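Local coordinates for peptide ABC transporter, peptide-binding protein (Thermus thermophilus, PDB 2D5W) that binds oligopeptides and probably delivers them to an ABC transporter for uptake, at residues S34-E37 with Q38-A42. Sequence-based numbering, arbitrary orientation.
Sequences SEIE and QYLFA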
# COMPACT_ATOMS: atom_id res chain seq x y z
N SER A 34 -4.04 6.56 1.05
CA SER A 34 -4.99 5.77 1.82
C SER A 34 -5.13 6.27 3.26
O SER A 34 -6.23 6.31 3.80
CB SER A 34 -4.59 4.30 1.82
OG SER A 34 -4.93 3.70 0.59
N GLU A 35 -4.02 6.66 3.87
CA GLU A 35 -4.07 7.14 5.25
C GLU A 35 -4.91 8.41 5.34
O GLU A 35 -5.80 8.53 6.18
CB GLU A 35 -2.66 7.43 5.76
CG GLU A 35 -2.63 7.82 7.23
CD GLU A 35 -1.26 8.28 7.66
OE1 GLU A 35 -0.97 9.48 7.52
OE2 GLU A 35 -0.47 7.43 8.11
N ILE A 36 -4.63 9.37 4.46
CA ILE A 36 -5.36 10.63 4.45
C ILE A 36 -6.84 10.39 4.18
O ILE A 36 -7.71 11.01 4.80
CB ILE A 36 -4.80 11.58 3.37
CG1 ILE A 36 -3.41 12.05 3.81
CG2 ILE A 36 -5.73 12.77 3.16
CD1 ILE A 36 -2.69 12.87 2.76
N GLU A 37 -7.14 9.47 3.27
CA GLU A 37 -8.53 9.21 2.94
C GLU A 37 -9.36 8.62 4.07
O GLU A 37 -10.58 8.66 4.01
CB GLU A 37 -8.62 8.37 1.67
CG GLU A 37 -8.26 9.20 0.45
CD GLU A 37 -8.40 8.47 -0.86
OE1 GLU A 37 -8.21 9.11 -1.91
OE2 GLU A 37 -8.70 7.25 -0.83
N GLN A 38 -8.72 8.10 5.11
CA GLN A 38 -9.49 7.58 6.24
C GLN A 38 -10.24 8.75 6.88
O GLN A 38 -11.36 8.59 7.37
CB GLN A 38 -8.59 6.98 7.30
CG GLN A 38 -7.85 5.74 6.90
CD GLN A 38 -6.95 5.30 8.03
OE1 GLN A 38 -7.19 4.29 8.69
NE2 GLN A 38 -5.91 6.08 8.28
N TYR A 39 -9.62 9.93 6.87
CA TYR A 39 -10.24 11.11 7.45
C TYR A 39 -11.42 11.59 6.62
O TYR A 39 -12.39 12.14 7.15
CB TYR A 39 -9.22 12.25 7.55
CG TYR A 39 -8.12 12.02 8.57
CD1 TYR A 39 -7.04 11.19 8.29
CD2 TYR A 39 -8.20 12.58 9.84
CE1 TYR A 39 -6.06 10.93 9.25
CE2 TYR A 39 -7.24 12.33 10.81
CZ TYR A 39 -6.17 11.50 10.51
OH TYR A 39 -5.23 11.24 11.49
N LEU A 40 -11.34 11.36 5.31
CA LEU A 40 -12.34 11.81 4.35
C LEU A 40 -13.43 10.82 3.96
O LEU A 40 -14.52 11.23 3.53
CB LEU A 40 -11.63 12.27 3.07
CG LEU A 40 -10.62 13.40 3.20
CD1 LEU A 40 -9.82 13.53 1.92
CD2 LEU A 40 -11.34 14.70 3.53
N PHE A 41 -13.14 9.53 4.09
CA PHE A 41 -14.09 8.49 3.72
C PHE A 41 -14.09 7.39 4.77
O PHE A 41 -13.05 6.82 5.09
CB PHE A 41 -13.70 7.91 2.36
CG PHE A 41 -13.79 8.89 1.23
CD1 PHE A 41 -15.02 9.15 0.62
CD2 PHE A 41 -12.68 9.61 0.81
CE1 PHE A 41 -15.14 10.12 -0.38
CE2 PHE A 41 -12.79 10.58 -0.18
CZ PHE A 41 -14.02 10.83 -0.78
N ALA A 42 -15.27 7.10 5.31
CA ALA A 42 -15.39 6.08 6.34
C ALA A 42 -15.90 4.76 5.79
O ALA A 42 -16.72 4.72 4.88
CB ALA A 42 -16.32 6.57 7.45
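Gln38 folds back over the preceding turn and grips the backbone oxygen of Glu35 twice. Its amide NE2 reaches Glu35 O at 3.2 Å in a nearly straight bond (N-H...O 167°), lying in the carbonyl plane on a lone pair, while backbone Gln38 N meets the same Glu35 O at 3.1 Å from above that plane. With CG anti to its own carbonyl carbon (chi1 -66°), the extended Gln38 chain runs back along the helix, and CG passes 3.5 Å from Ser34 O. NE2 also donates to Pro575 O, and Tyr574 and Trp577 pack on the chain. An alanine here would probably leave Pro575 O without this donor and Glu35 O without its in-plane, lone-pair bond.

Among the other backbone bonds, Gln38 N has a weak one to Ser34 O beside its i to i-3 bond, Tyr39 N bonds Ile36 O at 3.0 Å, and Glu37 O takes a short 2.7 Å bond from Phe41 N besides a weak one from Leu40 N, so the bonds from 38 to 41 mix 3-10-type i to i-3 with alpha-type i to i-4 spacing. The Tyr39 ring turns its edge to Ile36 O, which lies in the ring plane, CD1 at 3.6 Å.

Apolar contact is lighter: Ile36 CG2 stands 4.3 Å from Leu40 CD1.

The carboxylates point elsewhere, Glu35 held by the hydroxyls of Tyr249, Ser271 and Ser272, and Glu37 OE1 accepting from Ala20 N. Ser34 packs on a basic side chain of the bound peptide, which places this helix beside the ligand. Three hydroxyl partners would tend to stabilise a charged Glu35, whose backbone oxygen is meanwhile gripped by two N-H groups of Gln38.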